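Local coordinates for protein Exo-beta-1,3-galactanase (Bifidobacterium bifidum, PDB 5FLW) that probably hydrolyses beta-1,3-galactans from their non-reducing ends to release galactose, as a glycoside hydrolase of family 43, at residues 238-243 and 261-266; 83-88 and 137-142; 96-101 and 109-114. One frame throughout, in Å; residues are numbered along the deposited sequence.

How the contacts relate
The chain forms five four-stranded antiparallel sheets, as in the five-bladed beta-propeller of family 43. Contact 3 pairs the two middle strands of the second blade, 95-102 and 110-116. Along the chain it is nested inside contact 2, where strand 80-88 of that blade meets strand 139-143 of the next. Strands 80-88 and 95-102 are neighbours, so these contacts touch, centres about 8 Å apart. Contact 1 comes later, in the fifth blade, across the chain's centre from contact 3 (about 24 Å between centres); its centre is about 18 Å from that of contact 2, yet the two touch through Asp266 and Arg83. Together they join strands, pack blade on blade and lead into the last blade.

Contact 1: residues 238-243 and 261-266; sequences AKTYDS and FLFIGD
Ser243 and Thr240 converge on the outer rim of the Phe263 ring. In the side-chain packing round the ring, Ser243 OG sits in the ring plane at its edge, 3.6 Å from Phe263 CZ, and the apolar methyl Thr240 CG2 comes obliquely to within 3.7 Å of the same CZ. Phe263 swings its ring toward them by holding CG anti to the backbone N (chi1 165°), and also packs on Val245. The hydrogen bonding stays within the turn: Ser243 OG donates to Thr240 O at 2.8 Å, in the carbonyl plane, whereas Thr240 OG1 is taken up by Asn213 and Asn215. Residues 239-242, all of positive phi, form a short left-handed helical turn that leads into strand 244-250, first of the fifth blade, beside 261-266. Between the backbones, Ser243 CA makes a strongly bent CH...O contact of 3.4 Å with Asp266 O, beside Gly265, whose lack of a side chain leaves room for the hydroxyl. With an alanine here, Thr240 O would probably lose its hydroxyl mate and the Phe263 edge an in-plane neighbour, leaving the turn less firmly tied. The serine oxygen thus satisfies a buried carbonyl inside the turn, while contact with strand 261-266 rests on close packing.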
# COMPACT_ATOMS: atom_id res chain seq x y z
N ALA A 238 15.50 4.24 -14.61
CA ALA A 238 15.90 3.62 -13.35
C ALA A 238 14.89 2.57 -12.88
O ALA A 238 15.18 1.86 -11.91
CB ALA A 238 16.08 4.64 -12.23
N LYS A 239 13.71 2.47 -13.52
CA LYS A 239 12.66 1.53 -13.10
C LYS A 239 12.33 1.68 -11.61
O LYS A 239 12.12 0.70 -10.91
CB LYS A 239 13.01 0.07 -13.42
CG LYS A 239 13.45 -0.26 -14.83
CD LYS A 239 12.39 0.02 -15.85
CE LYS A 239 12.88 -0.47 -17.22
NZ LYS A 239 12.10 0.10 -18.39
N THR A 240 12.27 2.94 -11.13
CA THR A 240 11.98 3.22 -9.72
C THR A 240 13.00 2.51 -8.82
O THR A 240 12.66 1.89 -7.80
CB THR A 240 10.53 2.84 -9.35
OG1 THR A 240 9.66 3.16 -10.44
CG2 THR A 240 10.07 3.63 -8.13
N TYR A 241 14.26 2.53 -9.25
CA TYR A 241 15.34 1.80 -8.57
C TYR A 241 15.02 0.30 -8.47
O TYR A 241 15.20 -0.34 -7.42
CB TYR A 241 15.76 2.45 -7.25
CG TYR A 241 16.34 3.80 -7.56
CD1 TYR A 241 17.53 3.90 -8.26
CD2 TYR A 241 15.67 4.98 -7.23
CE1 TYR A 241 18.07 5.12 -8.59
CE2 TYR A 241 16.19 6.22 -7.54
CZ TYR A 241 17.40 6.29 -8.24
OH TYR A 241 18.00 7.50 -8.58
N ASP A 242 14.55 -0.24 -9.60
CA ASP A 242 14.18 -1.65 -9.74
C ASP A 242 13.24 -2.10 -8.62
O ASP A 242 13.52 -3.05 -7.88
CB ASP A 242 15.41 -2.55 -9.87
CG ASP A 242 15.05 -3.99 -10.22
OD1 ASP A 242 13.95 -4.23 -10.78
OD2 ASP A 242 15.87 -4.89 -9.93
N SER A 243 12.14 -1.37 -8.46
CA SER A 243 11.14 -1.71 -7.46
C SER A 243 9.77 -1.31 -7.98
O SER A 243 9.65 -0.64 -9.01
CB SER A 243 11.43 -1.04 -6.09
OG SER A 243 11.06 0.34 -6.09
N PHE A 261 9.62 12.50 4.07
CA PHE A 261 8.77 11.43 3.57
C PHE A 261 9.65 10.21 3.32
O PHE A 261 10.82 10.34 2.93
CB PHE A 261 8.05 11.85 2.28
CG PHE A 261 7.12 13.02 2.46
CD1 PHE A 261 7.59 14.33 2.34
CD2 PHE A 261 5.78 12.81 2.76
CE1 PHE A 261 6.72 15.41 2.52
CE2 PHE A 261 4.91 13.87 2.94
CZ PHE A 261 5.38 15.18 2.82
N LEU A 262 9.06 9.04 3.54
CA LEU A 262 9.70 7.75 3.30
C LEU A 262 8.99 7.04 2.15
O LEU A 262 7.75 6.99 2.13
CB LEU A 262 9.64 6.88 4.56
CG LEU A 262 10.49 5.61 4.50
CD1 LEU A 262 11.97 5.96 4.50
CD2 LEU A 262 10.11 4.67 5.65
N PHE A 263 9.77 6.55 1.19
CA PHE A 263 9.32 5.68 0.10
C PHE A 263 9.70 4.24 0.43
O PHE A 263 10.86 3.97 0.76
CB PHE A 263 10.00 6.11 -1.21
CG PHE A 263 9.92 5.09 -2.34
CD1 PHE A 263 10.85 4.03 -2.45
CD2 PHE A 263 8.92 5.20 -3.33
CE1 PHE A 263 10.76 3.10 -3.49
CE2 PHE A 263 8.84 4.28 -4.37
CZ PHE A 263 9.75 3.22 -4.44
N ILE A 264 8.74 3.31 0.29
CA ILE A 264 9.02 1.88 0.31
C ILE A 264 8.46 1.27 -0.98
O ILE A 264 7.30 1.53 -1.35
CB ILE A 264 8.46 1.19 1.57
CG1 ILE A 264 9.28 1.64 2.80
CG2 ILE A 264 8.47 -0.34 1.41
CD1 ILE A 264 8.73 1.22 4.14
N GLY A 265 9.31 0.51 -1.69
CA GLY A 265 8.89 -0.25 -2.85
C GLY A 265 9.29 -1.70 -2.68
O GLY A 265 10.20 -2.04 -1.93
N ASP A 266 8.56 -2.58 -3.37
CA ASP A 266 8.81 -4.02 -3.34
C ASP A 266 9.68 -4.44 -4.52
O ASP A 266 9.44 -4.03 -5.65
CB ASP A 266 7.49 -4.81 -3.39
CG ASP A 266 6.66 -4.64 -2.14
OD1 ASP A 266 7.04 -5.19 -1.10
OD2 ASP A 266 5.63 -3.95 -2.18

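Contact 2: residues 83-88 and 137-142; sequences RPKVLH and RDIGVF
Arg83 and Asp138 meet with their guanidinium and carboxylate planes turned 64° apart. Arg83 NE sits over the flat side of the carboxylate, while Asp138 OD1 lies at the guanidinium edge, 3.2 Å from Arg83 NE: a salt bridge by charge, not a straight lone-pair bond. A water bridges their ends, accepting from Arg83 NH2 at 3.0 Å and donating to Asp138 OD2 at 2.6 Å. Each group has a second partner, Asp246 for Arg83 NH1 and the backbone N of Ser190 for Asp138 OD2. Lys85 runs alongside Ile139 in the opposite sense, with Lys85 CG 4.0 Å from Ile139 CD1. Its chain, bent at chi2 (-68°) and chi4, curls Lys85 NZ back to Pro84 O at 2.9 Å, above the carbonyl plane, with weak bonds to Arg83 O and the carbonyls of Gly22 and Ile23. Val141 completes the row: its CG1 lies 3.5 Å from Lys85 CB, and its CG2 meets Leu87 CD2 tip to tip at 3.7 Å. Strands 84-88 and 139-142 run nearly parallel, 17° apart, and interlock by side chains, as the inner strands of adjacent propeller blades do. Tyr98 of strand 95-102 packs against Ile139 and Val141, while Phe142 turns away, onto strand 191-196.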
# COMPACT_ATOMS: atom_id res chain seq x y z
N ARG A 83 -1.89 -6.99 -0.47
CA ARG A 83 -1.84 -5.56 -0.18
C ARG A 83 -2.74 -5.13 0.99
O ARG A 83 -3.54 -4.20 0.86
CB ARG A 83 -2.08 -4.70 -1.42
CG ARG A 83 -1.03 -4.97 -2.51
CD ARG A 83 -1.11 -3.98 -3.68
NE ARG A 83 -0.08 -4.31 -4.66
CZ ARG A 83 1.21 -3.96 -4.54
NH1 ARG A 83 1.60 -3.24 -3.49
NH2 ARG A 83 2.10 -4.32 -5.48
N PRO A 84 -2.59 -5.76 2.17
CA PRO A 84 -3.43 -5.39 3.31
C PRO A 84 -3.19 -3.95 3.72
O PRO A 84 -2.06 -3.45 3.68
CB PRO A 84 -2.98 -6.37 4.42
CG PRO A 84 -1.54 -6.68 4.09
CD PRO A 84 -1.53 -6.72 2.55
N LYS A 85 -4.27 -3.29 4.13
CA LYS A 85 -4.23 -1.91 4.59
C LYS A 85 -5.11 -1.79 5.83
O LYS A 85 -6.11 -2.50 5.95
CB LYS A 85 -4.79 -0.96 3.51
CG LYS A 85 -4.04 -1.02 2.16
CD LYS A 85 -2.62 -0.45 2.32
CE LYS A 85 -1.71 -0.82 1.13
NZ LYS A 85 -1.41 -2.28 1.10
N VAL A 86 -4.75 -0.88 6.74
CA VAL A 86 -5.52 -0.64 7.97
C VAL A 86 -5.78 0.85 8.13
O VAL A 86 -4.89 1.68 7.87
CB VAL A 86 -4.79 -1.22 9.22
CG1 VAL A 86 -5.44 -0.77 10.56
CG2 VAL A 86 -4.73 -2.77 9.13
N LEU A 87 -6.99 1.20 8.57
CA LEU A 87 -7.31 2.56 9.00
C LEU A 87 -7.97 2.49 10.37
O LEU A 87 -8.64 1.50 10.71
CB LEU A 87 -8.28 3.29 8.05
CG LEU A 87 -7.76 3.69 6.66
CD1 LEU A 87 -8.90 4.28 5.80
CD2 LEU A 87 -6.60 4.66 6.75
N HIS A 88 -7.76 3.55 11.17
CA HIS A 88 -8.44 3.72 12.44
C HIS A 88 -9.68 4.59 12.20
O HIS A 88 -9.56 5.72 11.70
CB HIS A 88 -7.50 4.34 13.48
CG HIS A 88 -8.04 4.35 14.88
ND1 HIS A 88 -7.63 5.26 15.83
CD2 HIS A 88 -8.95 3.56 15.50
CE1 HIS A 88 -8.25 5.02 16.98
NE2 HIS A 88 -9.08 4.01 16.79
N ARG A 137 -8.51 -4.71 -7.69
CA ARG A 137 -7.30 -5.50 -7.44
C ARG A 137 -6.37 -4.76 -6.47
O ARG A 137 -6.70 -4.68 -5.29
CB ARG A 137 -6.69 -5.96 -8.76
CG ARG A 137 -7.63 -6.96 -9.46
CD ARG A 137 -6.91 -7.71 -10.54
NE ARG A 137 -7.71 -8.72 -11.23
CZ ARG A 137 -8.41 -8.44 -12.31
NH1 ARG A 137 -8.40 -7.18 -12.75
NH2 ARG A 137 -9.09 -9.39 -12.96
N ASP A 138 -5.26 -4.17 -6.92
CA ASP A 138 -4.39 -3.47 -5.96
C ASP A 138 -5.16 -2.37 -5.24
O ASP A 138 -5.99 -1.67 -5.84
CB ASP A 138 -3.23 -2.78 -6.67
CG ASP A 138 -2.13 -3.74 -7.08
OD1 ASP A 138 -2.26 -4.98 -6.90
OD2 ASP A 138 -1.15 -3.22 -7.65
N ILE A 139 -4.91 -2.24 -3.93
CA ILE A 139 -5.55 -1.23 -3.11
C ILE A 139 -4.50 -0.46 -2.30
O ILE A 139 -3.40 -0.95 -2.04
CB ILE A 139 -6.63 -1.79 -2.14
CG1 ILE A 139 -5.99 -2.84 -1.22
CG2 ILE A 139 -7.86 -2.34 -2.91
CD1 ILE A 139 -6.80 -3.09 0.04
N GLY A 140 -4.90 0.77 -1.91
CA GLY A 140 -4.21 1.53 -0.89
C GLY A 140 -5.25 2.30 -0.09
O GLY A 140 -6.43 2.27 -0.42
N VAL A 141 -4.81 2.98 0.97
CA VAL A 141 -5.73 3.78 1.78
C VAL A 141 -5.19 5.20 2.01
O VAL A 141 -3.98 5.46 1.96
CB VAL A 141 -6.09 3.11 3.14
CG1 VAL A 141 -6.87 1.80 2.90
CG2 VAL A 141 -4.83 2.88 3.97
N PHE A 142 -6.12 6.12 2.29
CA PHE A 142 -5.75 7.48 2.66
C PHE A 142 -6.79 8.03 3.64
O PHE A 142 -7.99 7.87 3.44
CB PHE A 142 -5.59 8.38 1.42
CG PHE A 142 -5.36 9.84 1.75
CD1 PHE A 142 -4.14 10.28 2.25
CD2 PHE A 142 -6.38 10.77 1.59
CE1 PHE A 142 -3.95 11.60 2.58
CE2 PHE A 142 -6.19 12.09 1.91
CZ PHE A 142 -4.97 12.51 2.41
O HOH W 1 0.78 -4.96 -8.04

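Contact 3: residues 96-101 and 109-114; sequences VMYIHA and AHIGVA
Val96 and Val113 each hold CG1 anti to the backbone N (chi1 -175° and 180°), which brings these two methyls to 3.8 Å where the side chains cross obliquely. Tyr98 instead sets CG beside its backbone N, leaving Ile111 CG2 at the ring's edge, near its plane and 4.2 Å from Tyr98 CB; Val113 CG2 approaches the same ring obliquely. The backbones pair as a twisted antiparallel ladder. Met97 with Ala114, Ile99 with Gly112 and Ala101 with His110 are hydrogen-bonded pairs; Tyr98 with Val113 and His100 with Ile111 are non-hydrogen-bonded. At the middle rung Gly112 N gives Ile99 O a short, nearly straight bond of 2.7 Å in the carbonyl plane, while the return bond from Ile99 N to Gly112 O, 2.9 Å, is bent to 138° at the hydrogen. Gly112 O also receives a CH...O contact from Tyr98 CA at 3.2 Å. Having no side chain, Gly112 lets Ile99 CG2 lie over its backbone, 3.9 Å from Gly112 CA. The hairpin forms the middle of its blade, flanked by strand 80-88 beside 95-102 and strand 124-129 beside 110-116. Met97 faces strand 60-66 of the preceding blade. Tyr98 lies on the opposite face of the sheet, its OH bonded to Tyr169 O.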
# COMPACT_ATOMS: atom_id res chain seq x y z
N VAL A 96 -10.02 -1.07 11.04
CA VAL A 96 -10.60 -1.79 9.91
C VAL A 96 -9.47 -2.13 8.94
O VAL A 96 -8.69 -1.25 8.55
CB VAL A 96 -11.72 -0.99 9.22
CG1 VAL A 96 -12.36 -1.85 8.15
CG2 VAL A 96 -12.75 -0.47 10.23
N MET A 97 -9.40 -3.40 8.55
CA MET A 97 -8.45 -3.88 7.58
C MET A 97 -9.15 -4.15 6.24
O MET A 97 -10.27 -4.69 6.21
CB MET A 97 -7.75 -5.14 8.07
CG MET A 97 -6.70 -5.67 7.11
SD MET A 97 -5.80 -7.14 7.75
CE MET A 97 -4.81 -6.38 9.05
N TYR A 98 -8.48 -3.75 5.15
CA TYR A 98 -8.91 -3.98 3.77
C TYR A 98 -7.87 -4.87 3.09
O TYR A 98 -6.68 -4.76 3.37
CB TYR A 98 -9.05 -2.65 3.01
CG TYR A 98 -9.79 -1.63 3.84
CD1 TYR A 98 -11.19 -1.61 3.86
CD2 TYR A 98 -9.10 -0.72 4.65
CE1 TYR A 98 -11.89 -0.70 4.67
CE2 TYR A 98 -9.77 0.17 5.46
CZ TYR A 98 -11.17 0.19 5.47
OH TYR A 98 -11.85 1.09 6.26
N ILE A 99 -8.32 -5.75 2.20
CA ILE A 99 -7.39 -6.66 1.53
C ILE A 99 -7.91 -6.92 0.12
O ILE A 99 -9.12 -6.92 -0.11
CB ILE A 99 -7.16 -7.96 2.35
CG1 ILE A 99 -5.95 -8.76 1.84
CG2 ILE A 99 -8.40 -8.83 2.37
CD1 ILE A 99 -5.50 -9.76 2.82
N HIS A 100 -6.99 -7.10 -0.81
CA HIS A 100 -7.39 -7.54 -2.14
C HIS A 100 -7.66 -9.05 -2.05
O HIS A 100 -6.71 -9.84 -1.92
CB HIS A 100 -6.32 -7.17 -3.18
CG HIS A 100 -6.50 -7.83 -4.53
ND1 HIS A 100 -5.47 -7.88 -5.46
CD2 HIS A 100 -7.56 -8.44 -5.12
CE1 HIS A 100 -5.89 -8.51 -6.54
NE2 HIS A 100 -7.15 -8.86 -6.37
N ALA A 101 -8.95 -9.44 -2.07
CA ALA A 101 -9.32 -10.84 -2.06
C ALA A 101 -9.39 -11.32 -3.51
O ALA A 101 -10.08 -10.71 -4.34
CB ALA A 101 -10.66 -11.06 -1.35
N ALA A 109 -11.36 -10.43 -7.88
CA ALA A 109 -11.12 -8.99 -7.83
C ALA A 109 -12.08 -8.27 -6.87
O ALA A 109 -12.84 -7.37 -7.25
CB ALA A 109 -11.15 -8.41 -9.25
N HIS A 110 -12.02 -8.65 -5.59
CA HIS A 110 -12.83 -8.01 -4.55
C HIS A 110 -11.94 -7.33 -3.50
O HIS A 110 -10.73 -7.55 -3.42
CB HIS A 110 -13.67 -9.05 -3.79
CG HIS A 110 -14.98 -9.39 -4.45
ND1 HIS A 110 -15.06 -9.83 -5.76
CD2 HIS A 110 -16.24 -9.43 -3.96
CE1 HIS A 110 -16.32 -10.11 -6.04
NE2 HIS A 110 -17.06 -9.85 -4.98
N ILE A 111 -12.60 -6.51 -2.66
CA ILE A 111 -12.02 -6.01 -1.41
C ILE A 111 -12.59 -6.85 -0.27
O ILE A 111 -13.81 -7.00 -0.17
CB ILE A 111 -12.40 -4.52 -1.19
CG1 ILE A 111 -11.89 -3.63 -2.34
CG2 ILE A 111 -11.88 -4.02 0.17
CD1 ILE A 111 -12.51 -2.23 -2.44
N GLY A 112 -11.72 -7.39 0.58
CA GLY A 112 -12.15 -8.00 1.84
C GLY A 112 -12.03 -7.02 2.99
O GLY A 112 -11.12 -6.18 3.01
N VAL A 113 -12.97 -7.10 3.94
CA VAL A 113 -13.05 -6.20 5.09
C VAL A 113 -13.02 -7.03 6.37
O VAL A 113 -13.80 -7.98 6.51
CB VAL A 113 -14.33 -5.33 5.04
CG1 VAL A 113 -14.40 -4.41 6.24
CG2 VAL A 113 -14.41 -4.51 3.76
N ALA A 114 -12.10 -6.68 7.30
CA ALA A 114 -11.99 -7.28 8.63
C ALA A 114 -11.87 -6.17 9.68
O ALA A 114 -11.47 -5.04 9.36
CB ALA A 114 -10.78 -8.23 8.73